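Local coordinates for protein Polyphosphate:AMP phosphotransferase (Meiothermus ruber H328, PDB 5O6M) that transfers phosphate from inorganic polyphosphate to AMP and ADP, yielding ADP and ATP, and can also use other nucleoside mono- and diphosphates, at residues 11-14 against 15-18; 38-41 against 42-46; 169-172 against 173-176. The protein carries 1 engineered substitution. All coordinates share one frame; numbering follows the deposited sequence.

Interaction 1: residues 11-14 against 15-18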
loop_
_atom_site.group_PDB
_atom_site.type_symbol
_atom_site.label_atom_id
_atom_site.label_comp_id
_atom_site.label_asym_id
_atom_site.label_seq_id
_atom_site.Cartn_x
_atom_site.Cartn_y
_atom_site.Cartn_z
ATOM N N ARG D 11 18.172 33.249 -6.576
ATOM C CA ARG D 11 19.402 33.620 -7.268
ATOM C C ARG D 11 20.514 32.600 -7.059
ATOM O O ARG D 11 21.678 32.897 -7.353
ATOM C CB ARG D 11 19.868 35.011 -6.827
ATOM C CG ARG D 11 20.241 35.117 -5.354
ATOM C CD ARG D 11 20.938 36.439 -5.036
ATOM N NE ARG D 11 20.103 37.601 -5.337
ATOM C CZ ARG D 11 20.457 38.860 -5.093
ATOM N NH1 ARG D 11 21.633 39.127 -4.541
ATOM N NH2 ARG D 11 19.633 39.854 -5.400
ATOM N N PHE D 12 20.185 31.406 -6.567
ATOM C CA PHE D 12 21.191 30.385 -6.305
ATOM C C PHE D 12 22.020 30.108 -7.551
ATOM O O PHE D 12 21.483 29.954 -8.650
ATOM C CB PHE D 12 20.514 29.098 -5.829
ATOM C CG PHE D 12 21.430 27.908 -5.795
ATOM C CD1 PHE D 12 22.295 27.713 -4.732
ATOM C CD2 PHE D 12 21.432 26.987 -6.830
ATOM C CE1 PHE D 12 23.139 26.619 -4.695
ATOM C CE2 PHE D 12 22.277 25.892 -6.801
ATOM C CZ PHE D 12 23.129 25.708 -5.731
ATOM N N GLU D 13 23.338 30.038 -7.374
ATOM C CA GLU D 13 24.251 29.678 -8.452
ATOM C C GLU D 13 25.198 28.598 -7.955
ATOM O O GLU D 13 25.896 28.789 -6.954
ATOM C CB GLU D 13 25.017 30.906 -8.955
ATOM C CG GLU D 13 24.139 31.856 -9.764
ATOM C CD GLU D 13 24.920 32.949 -10.465
ATOM O OE1 GLU D 13 26.132 33.084 -10.199
ATOM O OE2 GLU D 13 24.317 33.669 -11.290
ATOM N N LEU D 14 25.222 27.468 -8.665
ATOM C CA LEU D 14 25.962 26.300 -8.199
ATOM C C LEU D 14 27.469 26.527 -8.257
ATOM O O LEU D 14 28.198 26.113 -7.348
ATOM C CB LEU D 14 25.564 25.077 -9.025
ATOM C CG LEU D 14 26.137 23.718 -8.626
ATOM C CD1 LEU D 14 25.918 23.457 -7.146
ATOM C CD2 LEU D 14 25.497 22.627 -9.470
ATOM N N LYS D 15 27.954 27.185 -9.313
ATOM C CA LYS D 15 29.385 27.431 -9.451
ATOM C C LYS D 15 29.958 28.245 -8.299
ATOM O O LYS D 15 31.185 28.324 -8.174
ATOM C CB LYS D 15 29.675 28.132 -10.781
ATOM C CG LYS D 15 28.969 29.467 -10.951
ATOM C CD LYS D 15 29.114 29.996 -12.372
ATOM C CE LYS D 15 28.306 31.271 -12.568
ATOM N NZ LYS D 15 28.319 31.740 -13.983
ATOM N N ARG D 16 29.116 28.843 -7.457
ATOM C CA ARG D 16 29.567 29.565 -6.275
ATOM C C ARG D 16 29.736 28.655 -5.062
ATOM O O ARG D 16 29.801 29.147 -3.928
ATOM C CB ARG D 16 28.598 30.708 -5.956
ATOM C CG ARG D 16 28.572 31.792 -7.026
ATOM C CD ARG D 16 27.688 32.969 -6.636
ATOM N NE ARG D 16 27.723 34.018 -7.654
ATOM C CZ ARG D 16 26.993 35.129 -7.616
ATOM N NH1 ARG D 16 26.160 35.346 -6.606
ATOM N NH2 ARG D 16 27.095 36.024 -8.590
ATOM N N PHE D 17 29.808 27.343 -5.277
ATOM C CA PHE D 17 30.024 26.365 -4.220
ATOM C C PHE D 17 31.125 25.414 -4.663
ATOM O O PHE D 17 31.064 24.862 -5.767
ATOM C CB PHE D 17 28.741 25.590 -3.890
ATOM C CG PHE D 17 27.675 26.427 -3.237
ATOM C CD1 PHE D 17 26.830 27.222 -3.997
ATOM C CD2 PHE D 17 27.524 26.424 -1.856
ATOM C CE1 PHE D 17 25.850 27.993 -3.393
ATOM C CE2 PHE D 17 26.546 27.193 -1.246
ATOM C CZ PHE D 17 25.708 27.979 -2.014
ATOM N N ASP D 18 32.131 25.236 -3.807
ATOM C CA ASP D 18 33.319 24.466 -4.150
ATOM C C ASP D 18 33.218 23.058 -3.588
ATOM O O ASP D 18 33.099 22.898 -2.362
ATOM C CB ASP D 18 34.565 25.157 -3.609
ATOM C CG ASP D 18 35.848 24.483 -4.053
ATOM O OD1 ASP D 18 35.942 24.081 -5.234
ATOM O OD2 ASP D 18 36.761 24.351 -3.211
#

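Interaction 2: residues 38-41 against 42-46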
loop_
_atom_site.group_PDB
_atom_site.type_symbol
_atom_site.label_atom_id
_atom_site.label_comp_id
_atom_site.label_asym_id
_atom_site.label_seq_id
_atom_site.Cartn_x
_atom_site.Cartn_y
_atom_site.Cartn_z
ATOM N N VAL D 38 31.149 12.151 18.009
ATOM C CA VAL D 38 30.373 12.864 19.020
ATOM C C VAL D 38 28.980 13.198 18.493
ATOM O O VAL D 38 27.977 13.035 19.199
ATOM C CB VAL D 38 31.128 14.128 19.475
ATOM C CG1 VAL D 38 30.247 14.978 20.378
ATOM C CG2 VAL D 38 32.421 13.746 20.179
ATOM N N LEU D 39 28.898 13.683 17.254
ATOM C CA LEU D 39 27.601 14.010 16.672
ATOM C C LEU D 39 26.759 12.756 16.484
ATOM O O LEU D 39 25.542 12.779 16.698
ATOM C CB LEU D 39 27.790 14.733 15.338
ATOM C CG LEU D 39 28.268 16.183 15.392
ATOM C CD1 LEU D 39 28.735 16.636 14.012
ATOM C CD2 LEU D 39 27.170 17.095 15.920
ATOM N N ASN D 40 27.398 11.650 16.093
ATOM C CA ASN D 40 26.674 10.402 15.882
ATOM C C ASN D 40 25.930 9.971 17.140
ATOM O O ASN D 40 24.768 9.554 17.068
ATOM C CB ASN D 40 27.644 9.309 15.433
ATOM C CG ASN D 40 26.936 8.021 15.061
ATOM O OD1 ASN D 40 26.884 7.083 15.857
ATOM N ND2 ASN D 40 26.381 7.970 13.852
ATOM N N ARG D 41 26.575 10.072 18.302
ATOM C CA ARG D 41 25.942 9.585 19.524
ATOM C C ARG D 41 24.782 10.479 19.943
ATOM O O ARG D 41 23.743 9.983 20.394
ATOM C CB ARG D 41 26.980 9.463 20.637
ATOM C CG ARG D 41 28.037 8.413 20.334
ATOM C CD ARG D 41 29.095 8.323 21.419
ATOM N NE ARG D 41 30.145 7.375 21.052
ATOM C CZ ARG D 41 31.255 7.174 21.754
ATOM N NH1 ARG D 41 31.468 7.856 22.871
ATOM N NH2 ARG D 41 32.154 6.290 21.339
ATOM N N ARG D 42 24.928 11.798 19.802
ATOM C CA ARG D 42 23.778 12.669 20.022
ATOM C C ARG D 42 22.649 12.324 19.059
ATOM O O ARG D 42 21.476 12.293 19.447
ATOM C CB ARG D 42 24.172 14.139 19.880
ATOM C CG ARG D 42 25.135 14.655 20.935
ATOM C CD ARG D 42 25.015 16.165 21.033
ATOM N NE ARG D 42 25.667 16.847 19.921
ATOM C CZ ARG D 42 25.268 18.015 19.430
ATOM N NH1 ARG D 42 25.918 18.567 18.416
ATOM N NH2 ARG D 42 24.208 18.626 19.946
ATOM N N LEU D 43 22.986 12.071 17.792
ATOM C CA LEU D 43 21.979 11.662 16.819
ATOM C C LEU D 43 21.217 10.440 17.313
ATOM O O LEU D 43 19.981 10.416 17.300
ATOM C CB LEU D 43 22.646 11.380 15.471
ATOM C CG LEU D 43 21.755 10.832 14.360
ATOM C CD1 LEU D 43 20.628 11.798 14.066
ATOM C CD2 LEU D 43 22.580 10.573 13.108
ATOM N N GLU D 44 21.945 9.414 17.762
ATOM C CA GLU D 44 21.294 8.225 18.303
ATOM C C GLU D 44 20.324 8.601 19.414
ATOM O O GLU D 44 19.167 8.171 19.424
ATOM C CB GLU D 44 22.339 7.233 18.824
ATOM C CG GLU D 44 23.196 6.574 17.750
ATOM C CD GLU D 44 24.278 5.671 18.330
ATOM O OE1 GLU D 44 25.147 5.209 17.555
ATOM O OE2 GLU D 44 24.261 5.421 19.557
ATOM N N LYS D 45 20.784 9.425 20.358
ATOM C CA LYS D 45 19.960 9.758 21.516
ATOM C C LYS D 45 18.783 10.642 21.125
ATOM O O LYS D 45 17.690 10.511 21.690
ATOM C CB LYS D 45 20.820 10.434 22.586
ATOM C CG LYS D 45 20.281 10.313 24.005
ATOM C CD LYS D 45 19.016 11.134 24.197
ATOM C CE LYS D 45 18.651 11.249 25.667
ATOM N NZ LYS D 45 17.461 12.122 25.870
ATOM N N LEU D 46 18.981 11.552 20.165
ATOM C CA LEU D 46 17.878 12.407 19.726
ATOM C C LEU D 46 16.818 11.606 18.978
ATOM O O LEU D 46 15.618 11.890 19.094
ATOM C CB LEU D 46 18.407 13.548 18.856
ATOM C CG LEU D 46 19.131 14.685 19.578
ATOM C CD1 LEU D 46 20.120 15.368 18.648
ATOM C CD2 LEU D 46 18.128 15.691 20.117
#

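Interaction 3: residues 169-172 against 173-176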
loop_
_atom_site.group_PDB
_atom_site.type_symbol
_atom_site.label_atom_id
_atom_site.label_comp_id
_atom_site.label_asym_id
_atom_site.label_seq_id
_atom_site.Cartn_x
_atom_site.Cartn_y
_atom_site.Cartn_z
ATOM N N HIS D 169 27.598 17.430 -3.238
ATOM C CA HIS D 169 28.146 18.103 -4.411
ATOM C C HIS D 169 29.571 17.615 -4.665
ATOM O O HIS D 169 30.490 17.929 -3.899
ATOM C CB HIS D 169 28.118 19.615 -4.208
ATOM C CG HIS D 169 28.516 20.399 -5.419
ATOM N ND1 HIS D 169 28.224 19.986 -6.702
ATOM C CD2 HIS D 169 29.180 21.573 -5.542
ATOM C CE1 HIS D 169 28.689 20.874 -7.564
ATOM N NE2 HIS D 169 29.274 21.845 -6.887
ATOM N N ILE D 170 29.750 16.834 -5.726
ATOM C CA ILE D 170 31.069 16.379 -6.135
ATOM C C ILE D 170 31.405 17.000 -7.486
ATOM O O ILE D 170 30.532 17.453 -8.235
ATOM C CB ILE D 170 31.175 14.840 -6.206
ATOM C CG1 ILE D 170 30.225 14.285 -7.269
ATOM C CG2 ILE D 170 30.901 14.217 -4.840
ATOM C CD1 ILE D 170 30.525 12.853 -7.667
ATOM N N SER D 171 32.697 17.017 -7.793
ATOM C CA SER D 171 33.199 17.540 -9.053
ATOM C C SER D 171 33.155 16.473 -10.144
ATOM O O SER D 171 33.018 15.276 -9.875
ATOM C CB SER D 171 34.628 18.042 -8.877
ATOM O OG SER D 171 35.479 16.961 -8.542
ATOM N N LYS D 172 33.297 16.925 -11.394
ATOM C CA LYS D 172 33.268 15.992 -12.516
ATOM C C LYS D 172 34.442 15.025 -12.459
ATOM O O LYS D 172 34.290 13.833 -12.751
ATOM C CB LYS D 172 33.277 16.754 -13.841
ATOM C CG LYS D 172 33.113 15.854 -15.051
ATOM C CD LYS D 172 33.052 16.643 -16.349
ATOM C CE LYS D 172 32.906 15.707 -17.542
ATOM N NZ LYS D 172 32.577 16.435 -18.803
ATOM N N ASP D 173 35.623 15.520 -12.084
ATOM C CA ASP D 173 36.788 14.648 -11.982
ATOM C C ASP D 173 36.677 13.716 -10.782
ATOM O O ASP D 173 37.123 12.563 -10.841
ATOM C CB ASP D 173 38.065 15.485 -11.900
ATOM C CG ASP D 173 39.244 14.701 -11.352
ATOM O OD1 ASP D 173 39.726 13.776 -12.044
ATOM O OD2 ASP D 173 39.692 15.013 -10.228
ATOM N N GLU D 174 36.090 14.194 -9.681
ATOM C CA GLU D 174 35.892 13.325 -8.526
ATOM C C GLU D 174 34.974 12.155 -8.864
ATOM O O GLU D 174 35.236 11.016 -8.459
ATOM C CB GLU D 174 35.342 14.116 -7.344
ATOM C CG GLU D 174 35.039 13.230 -6.149
ATOM C CD GLU D 174 36.286 12.583 -5.574
ATOM O OE1 GLU D 174 37.387 13.141 -5.754
ATOM O OE2 GLU D 174 36.166 11.502 -4.959
ATOM N N GLN D 175 33.893 12.413 -9.603
ATOM C CA GLN D 175 33.016 11.316 -9.998
ATOM C C GLN D 175 33.779 10.278 -10.808
ATOM O O GLN D 175 33.528 9.072 -10.683
ATOM C CB GLN D 175 31.828 11.838 -10.806
ATOM C CG GLN D 175 30.905 10.726 -11.278
ATOM C CD GLN D 175 29.829 11.199 -12.232
ATOM O OE1 GLN D 175 30.099 11.957 -13.163
ATOM N NE2 GLN D 175 28.598 10.757 -12.001
ATOM N N ARG D 176 34.720 10.728 -11.643
ATOM C CA ARG D 176 35.482 9.796 -12.467
ATOM C C ARG D 176 36.222 8.781 -11.606
ATOM O O ARG D 176 36.249 7.587 -11.928
ATOM C CB ARG D 176 36.461 10.561 -13.358
ATOM C CG ARG D 176 36.798 9.858 -14.666
ATOM C CD ARG D 176 38.299 9.623 -14.827
ATOM N NE ARG D 176 39.104 10.580 -14.072
ATOM C CZ ARG D 176 39.884 10.256 -13.044
ATOM N NH1 ARG D 176 39.979 8.992 -12.651
ATOM N NH2 ARG D 176 40.577 11.193 -12.414
#

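Interaction 1: residues 11-14 against 15-18
L14 and F17 meet through the backbone: F17 N donates to L14 O at 2.9 Å, with an N-H...O angle of only 136°. One residue earlier the pattern repeats, with R16 N reaching E13 O at a longer 3.3 Å. E13 O also lies at the edge of the F17 ring, in its plane, 3.5 Å from CD1. L14 N, for its part, is taken by the carboxylate of E211 on helix 203-217. The E13 carboxylate works outside this ladder. Its OE1 forms a salt bridge with R16 NE at 3.1 Å, yet it sits over one face of the guanidinium, so the attraction is of charge alone and no N-H points at it; K15 NZ, 4.6 Å from the same OE1, adds a more distant positive charge. The apolar half joins two phenylalanines. F12 turns its ring away from its own backbone N (chi1 168°), and CE1 comes within 3.3 Å of F17 CE1, the ring planes inclined by 35°. Cut back to an alanine, F17 would probably leave F12 CE1 without its aromatic neighbour and open a gap beside V226. Successive i to i+3 bonds of this sort mark a short 3-10 turn, which here fits the loop preceding helix 29-53 against helix 203-217 and strand 224-228.

Interaction 2: residues 38-41 against 42-46
L39 and L43 are tied by a backbone bond in which L43 N reaches L39 O at 2.9 Å, one of four consecutive i to i+4 bonds that run from V38 to K45. E44 N to N40 O and K45 N to R41 O are of similar quality, whereas R42 N to V38 O is weak at 3.3 Å. Among side chains, the polar meeting is that of N40 with E44. OD1 of the amide faces OE1 of the carboxylate at 3.1 Å; both are acceptors, so no hydrogen bond joins them, and the two planes stand 82° apart. The amide is held by ND2, which donates to D79 O, and such crowding of oxygens might make E44 somewhat readier to accept a proton. A mixed contact joins L39 and R42: the arginine, bent at chi3 (-76°), brings NH1 to 3.2 Å from the methyl CD2 of L39, while its NH2 forms a salt bridge with E248. The placement follows from these partners. Helix 232-249 receives L39 on W237, R42 on V244 and L43 on both L243 and L247, and K45 packs on E187 of the second subunit.

Interaction 3: residues 169-172 against 173-176
Helix 172-183, which follows strand 161-169 of the central parallel sheet in this P-loop NTPase fold, opens with S171 as its N-cap: S171 OG accepts from E174 N at 3.1 Å. A chi1 of 64° places OG between the backbone N and the carbonyl carbon, which directs it to E174 N and also brings it against E174 CB. This is a serine cap without the reciprocal half of a capping box, for S171 N is bonded to N230 OD1 and the carboxylate of E174, its chain bent at chi2, forms a salt bridge with R178 instead. Behind the cap the regular ladder begins. Q175 N bonds to S171 O at 3.0 Å, while R176 N to K172 O, at 3.3 Å, is weak. I170, just before the cap, and Q175 occupy the positions that a hydrophobic staple would link; the terminal methyl CD1 of I170 touches Q175 CB at 3.5 Å, the two side chains crossing at about a right angle. The amide of Q175 goes further, with NE2 donating to D66 O, in what by sequence is probably the P-loop, and OE1 accepting from R200 NH1, the same atom that bonds to K172 O. Within the first turn, D173 OD1 takes R176 NH2 at 2.7 Å in a salt bridge. Two acids thus stand in the first turn, where the helix dipole would favour their anionic forms, and each has an arginine of the same helix as partner. Charge, cap and amide therefore act together: a hydroxyl accepts the N-H of E174 at the helix start, and a glutamine whose side chain is about 9 Å from the bound ATP links it to the loop that carries D66.

Overall arrangement
Interactions 1 and 3 are neighbours, 16 Å apart between centres, and touch through H169, whose NE2 lies 3.7 Å from L14 CD1 and equally far from F17 O. Both also lean on helix 203-217, where L14 and H169 share Q207. Interaction 2 stands apart, its nearest atoms about 17 Å from interaction 3 and about 18 Å from interaction 1, and faces helix 232-249. Each mixes buried and exposed residues: F12 and L14 are buried in the first, L39 and L43 in the second, I170 and Q175 in the third. Chemistry follows place: a 3-10 turn with paired rings in a loop, a regular ladder within a helix, and a hydroxyl cap where a helix begins.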